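Local coordinates for protein beta-glucuronidase (uncultured Clostridium sp., PDB 6U7J) that hydrolyses beta-D-glucuronides to release glucuronic acid, and as a gut microbial enzyme probably reactivates estrogens from their glucuronide conjugates, at residues V106-N110 against G111-T115. Numbering follows the deposited sequence.
Sequences VIYLN and GKEIT
Ile107 and Leu109 pair with Thr115 and Lys112 in an antiparallel ladder, with Ile107 N to Thr115 O at 2.9 Å and Leu109 N to Lys112 O at 2.8 Å. Ile107 O takes Ile114 N at 2.8 Å and, weakly, Thr115 N, so the second strand carries one extra residue here. Asn110 and Gly111 are the two central residues of a type I' turn from Leu109 to Lys112. Leu109 O accepts two bonds, from Lys112 N and from Lys112 NZ at 3.1 Å, which reach opposite faces of its carbonyl plane. Bends at chi3 (-96°) and chi4 (80°) fold the lysine chain back to this oxygen. The Asn110 amide is held by Asn137 OD1 at ND2 and by Arg138 N at OD1. On the Tyr108 side, the aliphatic CB of Glu113 packs 3.7 Å from Tyr108 CE2. The carboxylate stands nearly perpendicular to the ring (84°) and lies against Val106 CG1. A water bridges Glu113 OE1 and Tyr108 OH, while OE2 makes a salt bridge with Arg116. Elsewhere, Ile107 CG2 touches Ile114 CG1, and Ile107 CG1 lies 3.5 Å from Thr115 CG2. This is a beta hairpin with a type I' turn and a classic bulge, within the sugar-binding domain of a family 2 glycosyl hydrolase.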
loop_
_atom_site.group_PDB
_atom_site.type_symbol
_atom_site.label_atom_id
_atom_site.label_comp_id
_atom_site.label_asym_id
_atom_site.label_seq_id
_atom_site.Cartn_x
_atom_site.Cartn_y
_atom_site.Cartn_z
ATOM N N VAL B 106 -8.679 -38.194 -15.881
ATOM C CA VAL B 106 -9.168 -39.569 -15.971
ATOM C C VAL B 106 -10.458 -39.615 -15.166
ATOM O O VAL B 106 -10.448 -39.330 -13.964
ATOM C CB VAL B 106 -8.150 -40.598 -15.447
ATOM C CG1 VAL B 106 -8.614 -42.041 -15.762
ATOM C CG2 VAL B 106 -6.789 -40.362 -16.063
ATOM N N ILE B 107 -11.562 -39.936 -15.832
ATOM C CA ILE B 107 -12.900 -39.908 -15.250
ATOM C C ILE B 107 -13.310 -41.335 -14.907
ATOM O O ILE B 107 -13.276 -42.216 -15.777
ATOM C CB ILE B 107 -13.914 -39.295 -16.230
ATOM C CG1 ILE B 107 -13.448 -37.934 -16.755
ATOM C CG2 ILE B 107 -15.310 -39.260 -15.599
ATOM C CD1 ILE B 107 -12.885 -37.003 -15.711
ATOM N N TYR B 108 -13.715 -41.562 -13.654
ATOM C CA TYR B 108 -14.212 -42.855 -13.204
ATOM C C TYR B 108 -15.655 -42.700 -12.757
ATOM O O TYR B 108 -16.015 -41.687 -12.145
ATOM C CB TYR B 108 -13.387 -43.429 -12.039
ATOM C CG TYR B 108 -11.899 -43.565 -12.301
ATOM C CD1 TYR B 108 -11.037 -42.486 -12.115
ATOM C CD2 TYR B 108 -11.354 -44.780 -12.720
ATOM C CE1 TYR B 108 -9.676 -42.617 -12.341
ATOM C CE2 TYR B 108 -10.004 -44.918 -12.948
ATOM C CZ TYR B 108 -9.166 -43.830 -12.753
ATOM O OH TYR B 108 -7.815 -43.955 -12.984
ATOM N N LEU B 109 -16.479 -43.699 -13.081
ATOM C CA LEU B 109 -17.877 -43.736 -12.675
ATOM C C LEU B 109 -18.126 -45.047 -11.949
ATOM O O LEU B 109 -17.956 -46.123 -12.533
ATOM C CB LEU B 109 -18.814 -43.597 -13.877
ATOM C CG LEU B 109 -20.300 -43.826 -13.605
ATOM C CD1 LEU B 109 -20.823 -42.779 -12.642
ATOM C CD2 LEU B 109 -21.133 -43.820 -14.904
ATOM N N ASN B 110 -18.528 -44.955 -10.682
ATOM C CA ASN B 110 -18.753 -46.126 -9.842
ATOM C C ASN B 110 -17.532 -47.046 -9.843
ATOM O O ASN B 110 -17.645 -48.272 -9.867
ATOM C CB ASN B 110 -20.020 -46.863 -10.279
ATOM C CG ASN B 110 -21.253 -45.998 -10.115
ATOM O OD1 ASN B 110 -21.412 -45.332 -9.093
ATOM N ND2 ASN B 110 -22.107 -45.963 -11.131
ATOM N N GLY B 111 -16.343 -46.440 -9.815
ATOM C CA GLY B 111 -15.106 -47.186 -9.751
ATOM C C GLY B 111 -14.549 -47.641 -11.081
ATOM O O GLY B 111 -13.493 -48.280 -11.095
ATOM N N LYS B 112 -15.191 -47.312 -12.204
ATOM C CA LYS B 112 -14.745 -47.771 -13.512
ATOM C C LYS B 112 -14.362 -46.586 -14.384
ATOM O O LYS B 112 -15.154 -45.659 -14.554
ATOM C CB LYS B 112 -15.830 -48.591 -14.222
ATOM C CG LYS B 112 -16.515 -49.642 -13.344
ATOM C CD LYS B 112 -17.722 -50.220 -14.092
ATOM C CE LYS B 112 -19.044 -49.522 -13.696
ATOM N NZ LYS B 112 -19.301 -48.190 -14.379
ATOM N N GLU B 113 -13.166 -46.646 -14.966
ATOM C CA GLU B 113 -12.698 -45.597 -15.864
ATOM C C GLU B 113 -13.575 -45.502 -17.103
ATOM O O GLU B 113 -13.694 -46.471 -17.853
ATOM C CB GLU B 113 -11.259 -45.880 -16.276
ATOM C CG GLU B 113 -10.767 -44.890 -17.305
ATOM C CD GLU B 113 -9.320 -45.104 -17.675
ATOM O OE1 GLU B 113 -8.545 -45.614 -16.835
ATOM O OE2 GLU B 113 -8.956 -44.762 -18.816
ATOM N N ILE B 114 -14.186 -44.336 -17.336
ATOM C CA ILE B 114 -15.088 -44.171 -18.473
ATOM C C ILE B 114 -14.547 -43.239 -19.551
ATOM O O ILE B 114 -14.984 -43.351 -20.707
ATOM C CB ILE B 114 -16.499 -43.709 -18.045
ATOM C CG1 ILE B 114 -16.442 -42.410 -17.241
ATOM C CG2 ILE B 114 -17.243 -44.826 -17.292
ATOM C CD1 ILE B 114 -17.798 -41.689 -17.157
ATOM N N THR B 115 -13.630 -42.327 -19.231
ATOM C CA THR B 115 -13.018 -41.526 -20.284
ATOM C C THR B 115 -11.734 -40.889 -19.769
ATOM O O THR B 115 -11.423 -40.921 -18.575
ATOM C CB THR B 115 -13.988 -40.462 -20.838
ATOM O OG1 THR B 115 -13.553 -40.053 -22.140
ATOM C CG2 THR B 115 -14.059 -39.237 -19.953
HETATM O O HOH W 1 -7.143 -46.089 -14.509
HETATM O O HOH W 2 -21.548 -47.831 -13.419
#